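Local structure of Protein/nucleic acid deglycase 2 (Escherichia coli, 1OI4) at residues D88-P93 with V108-D113; F114-K119 with A134-G139; V121-I124 with L130-S133. The protein repairs proteins and nucleotides glycated by methylglyoxal or glyoxal, hydrolysing the Maillard adducts and releasing lactate or glycolate. One frame throughout, in Å; residues are numbered along the deposited sequence.

How the interactions relate
Interactions 1 and 3 reach the same central, mostly parallel sheet of the DJ-1/PfpI domain, and interaction 2 bridges the helices they use. Interaction 1 sets helix 105-116 against strand 89-92, interaction 3 sets helix 128-134 against the adjacent strand 121-124, and interaction 2 joins the end of the first helix to the turn leaving the second. Along the chain 1 comes first, and the segments of 3 fall between those of 2. Centres are about 7 Å apart for 1 and 3, and about 9 Å for the other pairs. Interactions 1 and 3 are buried, with side chains about 8 to 9 Å from that of C125, the nucleophile by similarity; interaction 2 lies farther out.

Interaction 1 (D88-P93 with V108-D113); sequences DALLLP and VTFTRD
L90 and L92 on strand 89-92 face F110 and T111 on helix 105-116, the helix of a beta-alpha-beta crossover that goes on to the neighbouring parallel strand 121-124. The helix runs back over the sheet, its axis here 10.5 Å from that of the strand and inclined to it by 133°. Alternate strand residues point their side chains at the helix, and both that do so are leucines.

The packed side is entirely buried. With CG anti to the backbone N (chi1 167°), L90 sends its two methyls to different partners: CD1 meets the edge of the F110 ring, close to the ring plane, at 4.2 Å from CE2, whereas CD2 rests against the backbone at T111, 4.4 Å from CA. F110 leaves the helix along its flank and reaches back toward the sheet through its ring, which also packs on P84 and F87. These are ordinary van der Waals distances, the nearest being the methyl at the ring edge. L29 of the adjacent strand 25-29 touches L90, L92 and T111, and the side chain of L92 lies about 9 Å from that of C125.

On its outer side the helix offers nothing to the strand. D113 is exposed, T109 and R112 are partly so, and V108 packs on S133 of helix 128-134.

T111 divides its roles between its two branches: OG1 hydrogen-bonds to the carbonyl O of F107 one turn earlier, so the hydroxyl is satisfied within the helix, and the methyl CG2 lies 4.3 Å from CD1 of L92.

Interaction 2 (F114-K119 with A134-G139); sequences FVNSGK and ADVIRG
V115 and V136 meet tip to tip where the end of helix 105-116 approaches the loop after helix 128-134. V136 CG2 is the centre of the contact, 3.8 Å from CG1 of V115 and 3.9 Å from its CG2, so that one methyl sits against both branches of the other valine. With CG1 of V136 turned anti to the carbonyl carbon (chi1 -67°), CG2 is left between the backbone N and the carbonyl carbon, facing V115. At the outer margin the side chain of N116 crosses that of V136 at an angle, OD1 4.1 Å from CG1, a van der Waals approach only.

D135, with positive phi, ends helix 128-134 in a Schellman motif, and V136 follows directly, its side chain toward V115. Beyond the valines, L131 touches V115 and I137, while Q170 NE2 bonds to the carbonyls of V115 and K119 and so closes the end of segment 114-119.

The meeting of valines is apolar and non-directional; the nearby hydrogen bond from R112 NE to the carbonyl O of A134 ties the same two elements together, probably adding to their alignment.

Interaction 3 (V121-I124 with L130-S133); sequences VFAI and LLIS
V121 and A123 of strand 121-124 meet L131 of helix 128-134 through aliphatic groups alone, with no flat group between them. The single ring of the two segments, that of F122, points away from this helix to the other face of the sheet, where it packs against F183, A187 and L191 of helix 180-191.

On the face covered by helix 128-134, L131 does all the touching. Its CG stands anti to the carbonyl carbon (chi1 -65°), and from there CD1 continues the chain outward, anti to CA (chi2 176°), to come within 4.0 Å of CB of A123. CD2, the other prong of the fork, lies 4.3 Å from CG1 of V121. The leucine end thus spans two residues that share a face of the strand, one methyl for each. A123 meets L131 through its CB alone; this is the nearest CA pair of the two segments, 8.3 Å apart. The interface is small, burying 90 Å² in all, yet all three residues are buried.

Strand and helix are successive elements joined by a short connection that holds C125, the nucleophile by similarity, whose side chain is about 8 Å from that of A123. This is consistent with the strand-turn-helix nucleophile elbow of the DJ-1/PfpI family.

Helix 105-116 also packs on L131, through T111, while on another side of helix 128-134 I132 and S133 pack against D151 and I150 of the second subunit. Strand 121-124 itself is hydrogen-bonded between strands 89-92 and 171-174, well inside the sheet.

Interaction 1 (D88-P93 with V108-D113)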
loop_
_atom_site.group_PDB
_atom_site.type_symbol
_atom_site.label_atom_id
_atom_site.label_comp_id
_atom_site.label_asym_id
_atom_site.label_seq_id
_atom_site.Cartn_x
_atom_site.Cartn_y
_atom_site.Cartn_z
ATOM N N ASP A 88 -19.018 -3.119 -17.312
ATOM C CA ASP A 88 -18.277 -3.289 -18.548
ATOM C C ASP A 88 -16.774 -3.178 -18.323
ATOM O O ASP A 88 -15.982 -3.758 -19.065
ATOM C CB ASP A 88 -18.730 -2.235 -19.556
ATOM C CG ASP A 88 -20.190 -2.384 -19.921
ATOM O OD1 ASP A 88 -20.513 -3.340 -20.649
ATOM O OD2 ASP A 88 -21.014 -1.562 -19.467
ATOM N N ALA A 89 -16.387 -2.445 -17.288
ATOM C CA ALA A 89 -14.977 -2.255 -16.984
ATOM C C ALA A 89 -14.798 -1.933 -15.510
ATOM O O ALA A 89 -15.763 -1.647 -14.806
ATOM C CB ALA A 89 -14.406 -1.126 -17.842
ATOM N N LEU A 90 -13.552 -1.972 -15.056
ATOM C CA LEU A 90 -13.238 -1.702 -13.661
ATOM C C LEU A 90 -12.047 -0.763 -13.510
ATOM O O LEU A 90 -11.005 -0.958 -14.136
ATOM C CB LEU A 90 -12.946 -3.024 -12.936
ATOM C CG LEU A 90 -12.305 -2.938 -11.546
ATOM C CD1 LEU A 90 -13.242 -2.222 -10.581
ATOM C CD2 LEU A 90 -11.997 -4.354 -11.048
ATOM N N LEU A 91 -12.211 0.255 -12.674
ATOM C CA LEU A 91 -11.145 1.216 -12.421
ATOM C C LEU A 91 -10.638 1.040 -10.997
ATOM O O LEU A 91 -11.426 0.927 -10.059
ATOM C CB LEU A 91 -11.664 2.645 -12.594
ATOM C CG LEU A 91 -10.731 3.761 -12.127
ATOM C CD1 LEU A 91 -9.489 3.796 -13.001
ATOM C CD2 LEU A 91 -11.466 5.094 -12.188
ATOM N N LEU A 92 -9.321 1.023 -10.837
ATOM C CA LEU A 92 -8.724 0.869 -9.518
ATOM C C LEU A 92 -7.731 2.002 -9.268
ATOM O O LEU A 92 -6.573 1.927 -9.679
ATOM C CB LEU A 92 -8.008 -0.483 -9.414
ATOM C CG LEU A 92 -8.865 -1.725 -9.673
ATOM C CD1 LEU A 92 -7.981 -2.961 -9.747
ATOM C CD2 LEU A 92 -9.906 -1.868 -8.571
ATOM N N PRO A 93 -8.186 3.090 -8.625
ATOM C CA PRO A 93 -7.291 4.217 -8.339
ATOM C C PRO A 93 -6.272 3.849 -7.256
ATOM O O PRO A 93 -6.478 2.893 -6.499
ATOM C CB PRO A 93 -8.253 5.327 -7.913
ATOM C CG PRO A 93 -9.423 4.578 -7.351
ATOM C CD PRO A 93 -9.584 3.425 -8.301
ATOM N N VAL A 108 -11.253 -8.364 -3.065
ATOM C CA VAL A 108 -10.273 -9.197 -3.743
ATOM C C VAL A 108 -10.992 -10.155 -4.686
ATOM O O VAL A 108 -10.569 -10.352 -5.825
ATOM C CB VAL A 108 -9.428 -10.003 -2.730
ATOM C CG1 VAL A 108 -8.402 -10.863 -3.467
ATOM C CG2 VAL A 108 -8.723 -9.051 -1.777
ATOM N N THR A 109 -12.088 -10.737 -4.205
ATOM C CA THR A 109 -12.882 -11.667 -5.000
ATOM C C THR A 109 -13.525 -10.955 -6.192
ATOM O O THR A 109 -13.587 -11.501 -7.297
ATOM C CB THR A 109 -13.980 -12.331 -4.132
ATOM O OG1 THR A 109 -13.372 -13.296 -3.261
ATOM C CG2 THR A 109 -15.021 -13.027 -5.006
ATOM N N PHE A 110 -13.997 -9.732 -5.965
ATOM C CA PHE A 110 -14.618 -8.947 -7.027
ATOM C C PHE A 110 -13.580 -8.699 -8.120
ATOM O O PHE A 110 -13.847 -8.894 -9.311
ATOM C CB PHE A 110 -15.101 -7.605 -6.476
ATOM C CG PHE A 110 -15.870 -6.778 -7.470
ATOM C CD1 PHE A 110 -17.254 -6.884 -7.560
ATOM C CD2 PHE A 110 -15.207 -5.901 -8.320
ATOM C CE1 PHE A 110 -17.969 -6.124 -8.483
ATOM C CE2 PHE A 110 -15.913 -5.137 -9.248
ATOM C CZ PHE A 110 -17.299 -5.249 -9.327
ATOM N N THR A 111 -12.392 -8.271 -7.701
ATOM C CA THR A 111 -11.309 -7.992 -8.627
ATOM C C THR A 111 -10.920 -9.248 -9.408
ATOM O O THR A 111 -10.757 -9.200 -10.626
ATOM C CB THR A 111 -10.063 -7.459 -7.884
ATOM O OG1 THR A 111 -10.413 -6.285 -7.138
ATOM C CG2 THR A 111 -8.959 -7.109 -8.881
ATOM N N ARG A 112 -10.783 -10.368 -8.702
ATOM C CA ARG A 112 -10.408 -11.634 -9.326
ATOM C C ARG A 112 -11.416 -12.073 -10.382
ATOM O O ARG A 112 -11.050 -12.376 -11.518
ATOM C CB ARG A 112 -10.286 -12.730 -8.264
ATOM C CG ARG A 112 -9.965 -14.112 -8.823
ATOM C CD ARG A 112 -10.003 -15.185 -7.735
ATOM N NE ARG A 112 -8.981 -14.953 -6.720
ATOM C CZ ARG A 112 -9.230 -14.724 -5.435
ATOM N NH1 ARG A 112 -8.223 -14.521 -4.593
ATOM N NH2 ARG A 112 -10.480 -14.699 -4.991
ATOM N N ASP A 113 -12.683 -12.120 -9.990
ATOM C CA ASP A 113 -13.749 -12.523 -10.894
ATOM C C ASP A 113 -13.874 -11.587 -12.083
ATOM O O ASP A 113 -14.124 -12.037 -13.204
ATOM C CB ASP A 113 -15.077 -12.573 -10.148
ATOM C CG ASP A 113 -15.132 -13.700 -9.143
ATOM O OD1 ASP A 113 -16.165 -13.826 -8.455
ATOM O OD2 ASP A 113 -14.143 -14.458 -9.041
#

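Interaction 2 (F114-K119 with A134-G139)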
loop_
_atom_site.group_PDB
_atom_site.type_symbol
_atom_site.label_atom_id
_atom_site.label_comp_id
_atom_site.label_asym_id
_atom_site.label_seq_id
_atom_site.Cartn_x
_atom_site.Cartn_y
_atom_site.Cartn_z
ATOM N N PHE A 114 -13.694 -10.290 -11.847
ATOM C CA PHE A 114 -13.801 -9.332 -12.934
ATOM C C PHE A 114 -12.691 -9.576 -13.949
ATOM O O PHE A 114 -12.939 -9.628 -15.154
ATOM C CB PHE A 114 -13.722 -7.891 -12.421
ATOM C CG PHE A 114 -14.321 -6.893 -13.372
ATOM C CD1 PHE A 114 -15.683 -6.610 -13.333
ATOM C CD2 PHE A 114 -13.544 -6.308 -14.368
ATOM C CE1 PHE A 114 -16.268 -5.761 -14.277
ATOM C CE2 PHE A 114 -14.118 -5.460 -15.318
ATOM C CZ PHE A 114 -15.484 -5.187 -15.272
ATOM N N VAL A 115 -11.464 -9.732 -13.459
ATOM C CA VAL A 115 -10.333 -9.985 -14.340
ATOM C C VAL A 115 -10.536 -11.278 -15.129
ATOM O O VAL A 115 -10.297 -11.322 -16.336
ATOM C CB VAL A 115 -9.013 -10.089 -13.547
ATOM C CG1 VAL A 115 -7.893 -10.570 -14.468
ATOM C CG2 VAL A 115 -8.654 -8.725 -12.950
ATOM N N ASN A 116 -10.973 -12.331 -14.444
ATOM C CA ASN A 116 -11.201 -13.614 -15.101
ATOM C C ASN A 116 -12.354 -13.573 -16.103
ATOM O O ASN A 116 -12.532 -14.507 -16.886
ATOM C CB ASN A 116 -11.453 -14.715 -14.065
ATOM C CG ASN A 116 -10.187 -15.117 -13.320
ATOM O OD1 ASN A 116 -9.083 -14.983 -13.841
ATOM N ND2 ASN A 116 -10.345 -15.629 -12.111
ATOM N N SER A 117 -13.136 -12.496 -16.084
ATOM C CA SER A 117 -14.250 -12.355 -17.018
ATOM C C SER A 117 -13.729 -11.859 -18.363
ATOM O O SER A 117 -14.433 -11.923 -19.369
ATOM C CB SER A 117 -15.290 -11.362 -16.486
ATOM O OG SER A 117 -14.816 -10.032 -16.580
ATOM N N GLY A 118 -12.497 -11.349 -18.372
ATOM C CA GLY A 118 -11.901 -10.862 -19.605
ATOM C C GLY A 118 -12.166 -9.397 -19.891
ATOM O O GLY A 118 -11.590 -8.822 -20.821
ATOM N N LYS A 119 -13.039 -8.793 -19.090
ATOM C CA LYS A 119 -13.391 -7.383 -19.245
ATOM C C LYS A 119 -12.218 -6.479 -18.871
ATOM O O LYS A 119 -11.401 -6.829 -18.022
ATOM C CB LYS A 119 -14.584 -7.038 -18.358
ATOM C CG LYS A 119 -15.862 -7.775 -18.685
ATOM C CD LYS A 119 -16.913 -7.469 -17.622
ATOM C CE LYS A 119 -18.225 -8.167 -17.911
ATOM N NZ LYS A 119 -19.206 -7.981 -16.805
ATOM N N ALA A 134 -5.654 -10.511 -5.785
ATOM C CA ALA A 134 -6.551 -11.413 -6.494
ATOM C C ALA A 134 -5.709 -12.520 -7.133
ATOM O O ALA A 134 -6.233 -13.551 -7.554
ATOM C CB ALA A 134 -7.326 -10.647 -7.566
ATOM N N ASP A 135 -4.398 -12.279 -7.189
ATOM C CA ASP A 135 -3.419 -13.201 -7.756
ATOM C C ASP A 135 -3.766 -13.589 -9.191
ATOM O O ASP A 135 -3.867 -14.769 -9.524
ATOM C CB ASP A 135 -3.298 -14.445 -6.871
ATOM C CG ASP A 135 -2.114 -15.318 -7.251
ATOM O OD1 ASP A 135 -1.047 -14.767 -7.588
ATOM O OD2 ASP A 135 -2.246 -16.555 -7.200
ATOM N N VAL A 136 -3.930 -12.578 -10.037
ATOM C CA VAL A 136 -4.274 -12.787 -11.437
ATOM C C VAL A 136 -3.323 -12.102 -12.405
ATOM O O VAL A 136 -3.722 -11.770 -13.516
ATOM C CB VAL A 136 -5.683 -12.258 -11.748
ATOM C CG1 VAL A 136 -6.725 -13.087 -11.017
ATOM C CG2 VAL A 136 -5.778 -10.786 -11.346
ATOM N N ILE A 137 -2.072 -11.895 -12.009
ATOM C CA ILE A 137 -1.145 -11.223 -12.910
ATOM C C ILE A 137 0.113 -12.012 -13.249
ATOM O O ILE A 137 0.978 -11.524 -13.977
ATOM C CB ILE A 137 -0.730 -9.835 -12.354
ATOM C CG1 ILE A 137 0.016 -9.992 -11.026
ATOM C CG2 ILE A 137 -1.966 -8.961 -12.176
ATOM C CD1 ILE A 137 0.516 -8.678 -10.444
ATOM N N ARG A 138 0.223 -13.234 -12.736
ATOM C CA ARG A 138 1.400 -14.036 -13.028
ATOM C C ARG A 138 1.496 -14.231 -14.537
ATOM O O ARG A 138 0.550 -14.696 -15.171
ATOM C CB ARG A 138 1.314 -15.388 -12.315
ATOM C CG ARG A 138 2.552 -16.263 -12.473
ATOM C CD ARG A 138 2.556 -17.364 -11.416
ATOM N NE ARG A 138 2.657 -16.818 -10.060
ATOM C CZ ARG A 138 3.794 -16.429 -9.488
ATOM N NH1 ARG A 138 4.944 -16.525 -10.146
ATOM N NH2 ARG A 138 3.782 -15.941 -8.254
ATOM N N GLY A 139 2.633 -13.842 -15.106
ATOM C CA GLY A 139 2.834 -13.979 -16.540
ATOM C C GLY A 139 2.275 -12.839 -17.379
ATOM O O GLY A 139 2.472 -12.809 -18.596
#

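Interaction 3 (V121-I124 with L130-S133)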
loop_
_atom_site.group_PDB
_atom_site.type_symbol
_atom_site.label_atom_id
_atom_site.label_comp_id
_atom_site.label_asym_id
_atom_site.label_seq_id
_atom_site.Cartn_x
_atom_site.Cartn_y
_atom_site.Cartn_z
ATOM N N VAL A 121 -9.731 -3.754 -17.284
ATOM C CA VAL A 121 -9.469 -3.301 -15.925
ATOM C C VAL A 121 -8.370 -2.251 -16.032
ATOM O O VAL A 121 -7.363 -2.474 -16.711
ATOM C CB VAL A 121 -8.996 -4.458 -15.025
ATOM C CG1 VAL A 121 -8.713 -3.946 -13.620
ATOM C CG2 VAL A 121 -10.057 -5.543 -14.985
ATOM N N PHE A 122 -8.577 -1.108 -15.385
ATOM C CA PHE A 122 -7.608 -0.011 -15.420
ATOM C C PHE A 122 -7.070 0.217 -14.008
ATOM O O PHE A 122 -7.812 0.647 -13.122
ATOM C CB PHE A 122 -8.286 1.273 -15.908
ATOM C CG PHE A 122 -9.314 1.054 -16.992
ATOM C CD1 PHE A 122 -10.587 1.603 -16.874
ATOM C CD2 PHE A 122 -9.009 0.311 -18.130
ATOM C CE1 PHE A 122 -11.551 1.417 -17.876
ATOM C CE2 PHE A 122 -9.961 0.117 -19.137
ATOM C CZ PHE A 122 -11.233 0.671 -19.010
ATOM N N ALA A 123 -5.785 -0.062 -13.800
ATOM C CA ALA A 123 -5.177 0.094 -12.483
ATOM C C ALA A 123 -3.950 0.995 -12.523
ATOM O O ALA A 123 -2.999 0.731 -13.254
ATOM C CB ALA A 123 -4.801 -1.278 -11.922
ATOM N N ILE A 124 -3.964 2.046 -11.710
ATOM C CA ILE A 124 -2.857 2.992 -11.689
ATOM C C ILE A 124 -2.215 3.195 -10.312
ATOM O O ILE A 124 -2.885 3.120 -9.283
ATOM C CB ILE A 124 -3.329 4.357 -12.244
ATOM C CG1 ILE A 124 -2.170 5.355 -12.260
ATOM C CG2 ILE A 124 -4.490 4.883 -11.405
ATOM C CD1 ILE A 124 -2.468 6.592 -13.097
ATOM N N LEU A 130 -4.465 -4.587 -5.725
ATOM C CA LEU A 130 -5.657 -5.422 -5.680
ATOM C C LEU A 130 -5.525 -6.581 -6.668
ATOM O O LEU A 130 -6.021 -7.679 -6.415
ATOM C CB LEU A 130 -6.911 -4.579 -5.959
ATOM C CG LEU A 130 -7.433 -3.883 -4.687
ATOM C CD1 LEU A 130 -8.430 -2.784 -5.008
ATOM C CD2 LEU A 130 -8.074 -4.931 -3.794
ATOM N N LEU A 131 -4.831 -6.336 -7.777
ATOM C CA LEU A 131 -4.600 -7.363 -8.786
ATOM C C LEU A 131 -3.653 -8.406 -8.194
ATOM O O LEU A 131 -3.785 -9.599 -8.455
ATOM C CB LEU A 131 -3.981 -6.747 -10.044
ATOM C CG LEU A 131 -4.860 -5.760 -10.819
ATOM C CD1 LEU A 131 -4.072 -5.165 -11.976
ATOM C CD2 LEU A 131 -6.099 -6.472 -11.335
ATOM N N ILE A 132 -2.695 -7.946 -7.395
ATOM C CA ILE A 132 -1.764 -8.859 -6.737
ATOM C C ILE A 132 -2.559 -9.746 -5.782
ATOM O O ILE A 132 -2.447 -10.969 -5.818
ATOM C CB ILE A 132 -0.696 -8.100 -5.913
ATOM C CG1 ILE A 132 0.327 -7.453 -6.847
ATOM C CG2 ILE A 132 -0.005 -9.052 -4.940
ATOM C CD1 ILE A 132 1.382 -6.630 -6.118
ATOM N N SER A 133 -3.375 -9.117 -4.940
ATOM C CA SER A 133 -4.175 -9.847 -3.965
ATOM C C SER A 133 -5.121 -10.859 -4.616
ATOM O O SER A 133 -5.372 -11.936 -4.062
ATOM C CB SER A 133 -4.972 -8.866 -3.103
ATOM O OG SER A 133 -4.104 -8.038 -2.347
#